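PDB 2G64: putative 6-pyruvoyl tetrahydrobiopterin synthase from Caenorhabditis elegans, which probably catalyses the zinc-dependent conversion of 7,8-dihydroneopterin triphosphate into 6-pyruvoyl tetrahydropterin, with loss of triphosphate, on the way to tetrahydrobiopterin. Local coordinates for residues H19-S23 / F35-S41; V104-F109 / L122-I127. The protein carries 1 engineered substitution. All blocks are in the same frame, centred on the assembly; numbering follows the deposited sequence.

Contact 1: H19-S23 / F35-S41; sequences HRLHS and FGKCNNS. With NA (sodium ion), chain C; ZN (zinc ion), chain D.
The Phe35 ring takes Leu21 CB over one face, a CH-pi contact 3.9 Å from CB to the Phe35 ring centroid. Asn39 ND2 and, toward the rim, His22 CD2 lie over one face of the Arg20 guanidinium, Ser41 CA over the opposite one. In the guanidinium plane NE and NH2 grip the Asn39 carbonyl side-on: Arg20 NE reaches Asn39 O at 2.8 Å from above the carbonyl plane, NH2 within that plane. The extended chain, with CG anti to the backbone N (chi1 171°), carries the guanidinium along residues 39-41. The Asn39 amide gives a nearly straight bond from ND2 to Leu21 O, 2.8 Å, and lies close to coplanar with the His22 ring, ND2 at the ring edge. Leu21 N donates to Cys38 O, 3.1 Å. These bonds clasp the two ends of the excursion that carries helix 28-35, beside the zinc site of this T-fold subunit. His19 NE2 binds zinc at 2.1 Å, with His44, His46 and a water completing the site. Cys38, the predicted proton acceptor, packs its CB against Leu21 CD1, while its carbonyl and that of Asn40 bind sodium together with His44. His84 of a second subunit packs on Cys38.

Contact 2: V104-F109 / L122-I127; sequences VAIYMF and LYKVTI
Val104 meets Ile127 at the N-terminal end of the segment, Val104 CG1 lying 4.2 Å from Ile127 CG1, the two side chains crossing at about a right angle. Ala105 offers backbone as much as methyl: its CA is 3.7 Å from Ile127 CG1, and its carbonyl oxygen, which also accepts the helical bond from Phe109 N, touches Val125 CG1. One turn on from Val104, Met108 leaves the helix toward the strand, but its end bends away, and Met108 CG comes within 4.2 Å of Ile127 CD1. Phe109 makes the broadest contact. With CG anti to the backbone N (chi1 -174°), its ring reaches Leu122, whose CD2 sits over the centre of one face, 3.7 Å from the Phe109 ring centroid and 10° off the normal. Lys124 CA and Tyr123 O lie at the ring edge, and Val125 CG2 approaches obliquely, 3.8 Å from Phe109 CD1. Tyr137, on strand 133-137, meets the same ring edge-to-face. Helix 101-115 thus packs on one face of the antiparallel part of the T-fold sheet, the segment axes 8.0 Å apart with their directions 135° from parallel. Tyr123 and Lys124 form a classic beta bulge opposite Lys53, and both point away from the helix. Trp50 of strand 44-57 and Phe15 of strand 6-19 extend the apolar layer around Met108 and Ile127. No hydrogen bond joins helix to strand, so what holds them is dispersion and burial of apolar groups, aliphatic at the Ile127 end and centred on the Phe109 ring at the Leu122 end.

In the fold
From the N terminus, strand 6-19 ends at His19 and runs into contact 1, which closes the loop holding helix 28-35 before the chain returns as strand 44-57. The chain then passes through helices 68-80 and 87-90 to helix 101-115, where contact 2 opens; it closes the connection from that helix to strand 122-128. The two loops follow in series and neither encloses nor crosses the other. The centres of contacts 1 and 2 lie about 22 Å apart and their nearest atoms about 6 Å. Contact 1 sits at the metal-binding end of the first two long strands, whereas contact 2 lies near the chain centre and joins the helix to the sheet that those strands share with 122-128.

Contact 1: H19-S23 / F35-S41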
ATOM      1  N   HIS A  19      23.378  -7.645   0.325  1.00 13.58           N
ATOM      2  CA  HIS A  19      23.868  -8.935   0.811  1.00 12.00           C
ATOM      3  C   HIS A  19      24.103  -9.912  -0.328  1.00 16.95           C
ATOM      4  O   HIS A  19      23.766  -9.633  -1.489  1.00 14.84           O
ATOM      5  CB  HIS A  19      22.925  -9.501   1.908  1.00 14.66           C
ATOM      6  CG  HIS A  19      21.691 -10.181   1.390  1.00 12.95           C
ATOM      7  ND1 HIS A  19      21.155 -11.298   2.004  1.00 10.68           N
ATOM      8  CD2 HIS A  19      20.856  -9.885   0.362  1.00 14.00           C
ATOM      9  CE1 HIS A  19      20.064 -11.681   1.362  1.00 16.11           C
ATOM     10  NE2 HIS A  19      19.850 -10.828   0.370  1.00 16.81           N
ATOM     11  N   ARG A  20      24.737 -11.030   0.007  1.00 13.43           N
ATOM     12  CA  ARG A  20      24.854 -12.164  -0.904  1.00 12.66           C
ATOM     13  C   ARG A  20      24.645 -13.420  -0.058  1.00 20.40           C
ATOM     14  O   ARG A  20      25.223 -13.545   1.034  1.00 16.30           O
ATOM     15  CB  ARG A  20      26.247 -12.170  -1.535  1.00 14.45           C
ATOM     16  CG  ARG A  20      26.515 -13.447  -2.334  1.00 14.44           C
ATOM     17  CD  ARG A  20      28.000 -13.573  -2.668  1.00 18.59           C
ATOM     18  NE  ARG A  20      28.187 -14.646  -3.638  1.00 21.02           N
ATOM     19  CZ  ARG A  20      29.275 -15.406  -3.729  1.00 23.59           C
ATOM     20  NH1 ARG A  20      30.282 -15.255  -2.872  1.00 21.68           N
ATOM     21  NH2 ARG A  20      29.339 -16.336  -4.677  1.00 18.46           N
ATOM     22  N   LEU A  21      23.800 -14.335  -0.530  1.00 12.85           N
ATOM     23  CA  LEU A  21      23.575 -15.581   0.198  1.00 14.96           C
ATOM     24  C   LEU A  21      24.676 -16.564  -0.206  1.00 18.04           C
ATOM     25  O   LEU A  21      24.773 -16.963  -1.375  1.00 17.45           O
ATOM     26  CB  LEU A  21      22.183 -16.141  -0.109  1.00 22.28           C
ATOM     27  CG  LEU A  21      21.048 -15.234   0.395  1.00 14.88           C
ATOM     28  CD1 LEU A  21      19.723 -15.937   0.127  1.00 17.11           C
ATOM     29  CD2 LEU A  21      21.248 -14.971   1.914  1.00 15.34           C
ATOM     30  N   HIS A  22      25.545 -16.886   0.753  1.00 16.54           N
ATOM     31  CA  HIS A  22      26.688 -17.766   0.485  1.00 13.18           C
ATOM     32  C   HIS A  22      27.058 -18.396   1.827  1.00 14.33           C
ATOM     33  O   HIS A  22      27.402 -17.681   2.774  1.00 17.93           O
ATOM     34  CB  HIS A  22      27.875 -16.974  -0.095  1.00 17.06           C
ATOM     35  CG  HIS A  22      28.964 -17.839  -0.660  1.00 23.07           C
ATOM     36  ND1 HIS A  22      30.080 -18.210   0.064  1.00 32.56           N
ATOM     37  CD2 HIS A  22      29.096 -18.423  -1.876  1.00 14.39           C
ATOM     38  CE1 HIS A  22      30.855 -18.979  -0.685  1.00 18.56           C
ATOM     39  NE2 HIS A  22      30.285 -19.115  -1.870  1.00 28.05           N
ATOM     40  N   SER A  23      26.973 -19.727   1.910  1.00 18.40           N
ATOM     41  CA  SER A  23      27.351 -20.433   3.137  1.00 16.02           C
ATOM     42  C   SER A  23      28.805 -20.901   3.083  1.00 24.41           C
ATOM     43  O   SER A  23      29.225 -21.535   2.118  1.00 20.55           O
ATOM     44  CB  SER A  23      26.465 -21.655   3.375  1.00 15.71           C
ATOM     45  OG  SER A  23      26.989 -22.423   4.467  1.00 17.09           O
ATOM     46  N   PHE A  35      21.246 -21.370  -3.565  1.00 17.59           N
ATOM     47  CA  PHE A  35      20.881 -19.963  -3.437  1.00 19.39           C
ATOM     48  C   PHE A  35      20.522 -19.309  -4.772  1.00 19.11           C
ATOM     49  O   PHE A  35      19.899 -18.246  -4.800  1.00 18.18           O
ATOM     50  CB  PHE A  35      21.985 -19.204  -2.699  1.00 15.98           C
ATOM     51  CG  PHE A  35      22.110 -19.600  -1.246  1.00 14.28           C
ATOM     52  CD1 PHE A  35      20.993 -19.535  -0.384  1.00 15.11           C
ATOM     53  CD2 PHE A  35      23.317 -20.061  -0.737  1.00 19.75           C
ATOM     54  CE1 PHE A  35      21.094 -19.909   0.951  1.00 22.24           C
ATOM     55  CE2 PHE A  35      23.422 -20.435   0.601  1.00 20.41           C
ATOM     56  CZ  PHE A  35      22.301 -20.349   1.444  1.00 17.66           C
ATOM     57  N   GLY A  36      20.879 -19.969  -5.875  1.00 21.22           N
ATOM     58  CA  GLY A  36      20.569 -19.464  -7.220  1.00 18.62           C
ATOM     59  C   GLY A  36      21.088 -18.051  -7.466  1.00 15.95           C
ATOM     60  O   GLY A  36      22.225 -17.727  -7.113  1.00 20.69           O
ATOM     61  N   LYS A  37      20.241 -17.202  -8.051  1.00 20.18           N
ATOM     62  CA  LYS A  37      20.629 -15.812  -8.320  1.00 21.08           C
ATOM     63  C   LYS A  37      21.002 -15.048  -7.034  1.00 20.71           C
ATOM     64  O   LYS A  37      21.753 -14.072  -7.073  1.00 17.60           O
ATOM     65  CB  LYS A  37      19.511 -15.070  -9.051  1.00 26.07           C
ATOM     66  CG  LYS A  37      19.435 -15.392 -10.541  1.00 35.88           C
ATOM     67  CD  LYS A  37      18.397 -14.501 -11.234  1.00 52.04           C
ATOM     68  CE  LYS A  37      18.313 -14.790 -12.730  1.00 50.27           C
ATOM     69  NZ  LYS A  37      19.277 -13.965 -13.507  1.00 87.86           N
ATOM     70  N   CYS A  38      20.491 -15.503  -5.894  1.00 17.56           N
ATOM     71  CA  CYS A  38      20.869 -14.873  -4.625  1.00 22.96           C
ATOM     72  C   CYS A  38      22.353 -15.047  -4.270  1.00 17.64           C
ATOM     73  O   CYS A  38      22.894 -14.295  -3.455  1.00 17.28           O
ATOM     74  CB  CYS A  38      19.982 -15.350  -3.487  1.00 19.69           C
ATOM     75  SG  CYS A  38      18.256 -14.819  -3.660  1.00 27.97           S
ATOM     76  N   ASN A  39      23.019 -15.985  -4.935  1.00 13.93           N
ATOM     77  CA  ASN A  39      24.450 -16.175  -4.743  1.00 17.01           C
ATOM     78  C   ASN A  39      25.315 -15.294  -5.680  1.00 22.76           C
ATOM     79  O   ASN A  39      26.544 -15.429  -5.707  1.00 19.51           O
ATOM     80  CB  ASN A  39      24.769 -17.678  -4.913  1.00 19.94           C
ATOM     81  CG  ASN A  39      26.204 -18.021  -4.594  1.00 20.25           C
ATOM     82  OD1 ASN A  39      26.969 -18.403  -5.491  1.00 18.34           O
ATOM     83  ND2 ASN A  39      26.583 -17.910  -3.319  1.00 18.25           N
ATOM     84  N   ASN A  40      24.690 -14.384  -6.436  1.00 20.02           N
ATOM     85  CA  ASN A  40      25.445 -13.521  -7.376  1.00 21.94           C
ATOM     86  C   ASN A  40      26.656 -12.983  -6.649  1.00 16.16           C
ATOM     87  O   ASN A  40      26.522 -12.405  -5.563  1.00 20.48           O
ATOM     88  CB  ASN A  40      24.603 -12.302  -7.848  1.00 31.91           C
ATOM     89  CG  ASN A  40      25.410 -11.313  -8.729  1.00 41.09           C
ATOM     90  OD1 ASN A  40      25.869 -11.690  -9.799  1.00 29.99           O
ATOM     91  ND2 ASN A  40      25.561 -10.044  -8.282  1.00 17.76           N
ATOM     92  N   SER A  41      27.835 -13.142  -7.247  1.00 22.97           N
ATOM     93  CA  SER A  41      29.068 -12.884  -6.515  1.00 19.53           C
ATOM     94  C   SER A  41      29.217 -11.458  -6.016  1.00 17.24           C
ATOM     95  O   SER A  41      29.794 -11.238  -4.948  1.00 21.65           O
ATOM     96  CB  SER A  41      30.304 -13.343  -7.303  1.00 32.38           C
ATOM     97  OG  SER A  41      30.676 -12.391  -8.274  1.00 39.86           O
TER
HETATM   98 NA    NA C1002      23.986 -11.969  -4.380  1.00 30.42          NA
HETATM   99 ZN    ZN D2001      18.293 -11.091  -1.056  0.80 19.71          ZN
HETATM  100  O   HOH W   1      17.619 -12.781  -0.897  1.00 26.05           O

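Contact 2: V104-F109 / L122-I127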
ATOM      1  N   VAL A 104      18.107 -12.823   9.415  1.00 14.17           N
ATOM      2  CA  VAL A 104      18.037 -11.381   9.677  1.00 15.27           C
ATOM      3  C   VAL A 104      16.975 -11.117  10.746  1.00 11.98           C
ATOM      4  O   VAL A 104      17.181 -10.334  11.657  1.00 14.92           O
ATOM      5  CB  VAL A 104      17.731 -10.570   8.382  1.00 14.57           C
ATOM      6  CG1 VAL A 104      17.558  -9.073   8.697  1.00 14.43           C
ATOM      7  CG2 VAL A 104      18.881 -10.766   7.342  1.00 16.47           C
ATOM      8  N   ALA A 105      15.834 -11.800  10.643  1.00 12.02           N
ATOM      9  CA  ALA A 105      14.769 -11.590  11.629  1.00 10.34           C
ATOM     10  C   ALA A 105      15.281 -11.954  13.029  1.00 14.42           C
ATOM     11  O   ALA A 105      15.028 -11.249  14.014  1.00 12.11           O
ATOM     12  CB  ALA A 105      13.566 -12.424  11.256  1.00 12.00           C
ATOM     13  N   ILE A 106      16.018 -13.053  13.105  1.00 13.94           N
ATOM     14  CA  ILE A 106      16.575 -13.508  14.373  1.00 13.21           C
ATOM     15  C   ILE A 106      17.597 -12.491  14.898  1.00 16.22           C
ATOM     16  O   ILE A 106      17.555 -12.084  16.066  1.00 14.39           O
ATOM     17  CB  ILE A 106      17.200 -14.948  14.264  1.00 15.58           C
ATOM     18  CG1 ILE A 106      16.116 -15.994  13.975  1.00 11.95           C
ATOM     19  CG2 ILE A 106      17.938 -15.326  15.572  1.00 15.19           C
ATOM     20  CD1 ILE A 106      16.676 -17.350  13.536  1.00 16.17           C
ATOM     21  N   TYR A 107      18.513 -12.079  14.027  1.00 12.75           N
ATOM     22  CA  TYR A 107      19.497 -11.058  14.367  1.00 14.69           C
ATOM     23  C   TYR A 107      18.854  -9.800  14.942  1.00 15.93           C
ATOM     24  O   TYR A 107      19.257  -9.323  15.996  1.00 14.39           O
ATOM     25  CB  TYR A 107      20.391 -10.721  13.142  1.00 11.29           C
ATOM     26  CG  TYR A 107      21.222  -9.492  13.398  1.00 14.36           C
ATOM     27  CD1 TYR A 107      22.387  -9.566  14.167  1.00 19.56           C
ATOM     28  CD2 TYR A 107      20.818  -8.247  12.916  1.00 15.39           C
ATOM     29  CE1 TYR A 107      23.134  -8.419  14.419  1.00 18.84           C
ATOM     30  CE2 TYR A 107      21.557  -7.121  13.155  1.00 14.14           C
ATOM     31  CZ  TYR A 107      22.705  -7.205  13.921  1.00 24.18           C
ATOM     32  OH  TYR A 107      23.433  -6.060  14.162  1.00 18.39           O
ATOM     33  N   MET A 108      17.841  -9.258  14.265  1.00 13.28           N
ATOM     34  CA  MET A 108      17.246  -7.996  14.680  1.00 15.68           C
ATOM     35  C   MET A 108      16.499  -8.158  16.012  1.00 14.46           C
ATOM     36  O   MET A 108      16.573  -7.294  16.878  1.00 13.77           O
ATOM     37  CB  MET A 108      16.301  -7.456  13.608  1.00 12.08           C
ATOM     38  CG  MET A 108      17.005  -7.197  12.267  1.00 11.85           C
ATOM     39  SD  MET A 108      18.152  -5.803  12.275  1.00 15.77           S
ATOM     40  CE  MET A 108      17.003  -4.403  12.286  1.00 15.58           C
ATOM     41  N   PHE A 109      15.769  -9.254  16.142  1.00 14.67           N
ATOM     42  CA  PHE A 109      15.098  -9.595  17.406  1.00 19.12           C
ATOM     43  C   PHE A 109      16.119  -9.629  18.552  1.00 22.15           C
ATOM     44  O   PHE A 109      15.931  -8.991  19.591  1.00 15.50           O
ATOM     45  CB  PHE A 109      14.429 -10.958  17.258  1.00 14.02           C
ATOM     46  CG  PHE A 109      13.578 -11.371  18.429  1.00 15.13           C
ATOM     47  CD1 PHE A 109      12.210 -11.152  18.420  1.00 17.57           C
ATOM     48  CD2 PHE A 109      14.153 -12.003  19.535  1.00 19.01           C
ATOM     49  CE1 PHE A 109      11.409 -11.561  19.504  1.00 17.39           C
ATOM     50  CE2 PHE A 109      13.367 -12.417  20.614  1.00 17.66           C
ATOM     51  CZ  PHE A 109      11.988 -12.190  20.593  1.00 18.07           C
ATOM     52  N   LEU A 122       9.005  -7.509  24.511  1.00 17.51           N
ATOM     53  CA  LEU A 122       9.260  -7.802  23.095  1.00 19.73           C
ATOM     54  C   LEU A 122       8.550  -9.090  22.722  1.00 18.85           C
ATOM     55  O   LEU A 122       8.739 -10.135  23.364  1.00 18.68           O
ATOM     56  CB  LEU A 122      10.768  -7.904  22.784  1.00 14.18           C
ATOM     57  CG  LEU A 122      11.126  -8.300  21.341  1.00 16.47           C
ATOM     58  CD1 LEU A 122      10.564  -7.263  20.328  1.00 16.95           C
ATOM     59  CD2 LEU A 122      12.638  -8.464  21.213  1.00 25.80           C
ATOM     60  N   TYR A 123       7.730  -9.030  21.679  1.00 15.75           N
ATOM     61  CA  TYR A 123       6.876 -10.145  21.376  1.00 14.34           C
ATOM     62  C   TYR A 123       7.202 -10.760  19.997  1.00 17.05           C
ATOM     63  O   TYR A 123       7.284 -11.973  19.853  1.00 15.91           O
ATOM     64  CB  TYR A 123       5.409  -9.718  21.510  1.00 13.60           C
ATOM     65  CG  TYR A 123       4.439 -10.786  21.075  1.00 16.44           C
ATOM     66  CD1 TYR A 123       4.226 -11.915  21.852  1.00 19.89           C
ATOM     67  CD2 TYR A 123       3.759 -10.678  19.867  1.00 23.46           C
ATOM     68  CE1 TYR A 123       3.352 -12.903  21.436  1.00 27.43           C
ATOM     69  CE2 TYR A 123       2.900 -11.663  19.440  1.00 32.54           C
ATOM     70  CZ  TYR A 123       2.695 -12.767  20.230  1.00 39.06           C
ATOM     71  OH  TYR A 123       1.829 -13.742  19.798  1.00 41.40           O
ATOM     72  N   LYS A 124       7.391  -9.923  18.984  1.00 15.53           N
ATOM     73  CA  LYS A 124       7.620 -10.466  17.648  1.00 16.40           C
ATOM     74  C   LYS A 124       8.380  -9.475  16.778  1.00 17.76           C
ATOM     75  O   LYS A 124       8.155  -8.257  16.861  1.00 15.02           O
ATOM     76  CB  LYS A 124       6.299 -10.828  16.986  1.00 11.41           C
ATOM     77  CG  LYS A 124       6.490 -11.466  15.604  1.00 18.22           C
ATOM     78  CD  LYS A 124       5.184 -11.942  15.030  1.00 22.75           C
ATOM     79  CE  LYS A 124       4.610 -10.910  14.082  1.00 21.23           C
ATOM     80  NZ  LYS A 124       3.256 -11.298  13.536  1.00 22.57           N
ATOM     81  N   VAL A 125       9.268  -9.995  15.937  1.00 13.59           N
ATOM     82  CA  VAL A 125       9.888  -9.175  14.890  1.00 13.51           C
ATOM     83  C   VAL A 125       9.437  -9.698  13.529  1.00 11.14           C
ATOM     84  O   VAL A 125       9.359 -10.910  13.312  1.00 11.88           O
ATOM     85  CB  VAL A 125      11.447  -9.238  14.997  1.00 17.10           C
ATOM     86  CG1 VAL A 125      12.113  -8.989  13.642  1.00 24.07           C
ATOM     87  CG2 VAL A 125      11.955  -8.243  16.035  1.00 13.55           C
ATOM     88  N   THR A 126       9.156  -8.778  12.618  1.00 13.19           N
ATOM     89  CA  THR A 126       8.857  -9.105  11.239  1.00 14.56           C
ATOM     90  C   THR A 126       9.935  -8.470  10.353  1.00 12.28           C
ATOM     91  O   THR A 126      10.304  -7.317  10.565  1.00 13.64           O
ATOM     92  CB  THR A 126       7.472  -8.526  10.840  1.00 12.50           C
ATOM     93  OG1 THR A 126       6.474  -9.101  11.689  1.00 13.26           O
ATOM     94  CG2 THR A 126       7.134  -8.872   9.373  1.00  9.98           C
ATOM     95  N   ILE A 127      10.406  -9.219   9.359  1.00 12.92           N
ATOM     96  CA  ILE A 127      11.237  -8.646   8.301  1.00 12.84           C
ATOM     97  C   ILE A 127      10.527  -8.905   6.979  1.00 15.19           C
ATOM     98  O   ILE A 127      10.200 -10.041   6.674  1.00 14.77           O
ATOM     99  CB  ILE A 127      12.638  -9.316   8.266  1.00 17.13           C
ATOM    100  CG1 ILE A 127      13.485  -8.847   9.474  1.00 14.96           C
ATOM    101  CG2 ILE A 127      13.350  -9.018   6.932  1.00 12.88           C
ATOM    102  CD1 ILE A 127      13.831  -7.343   9.466  1.00 11.86           C
TER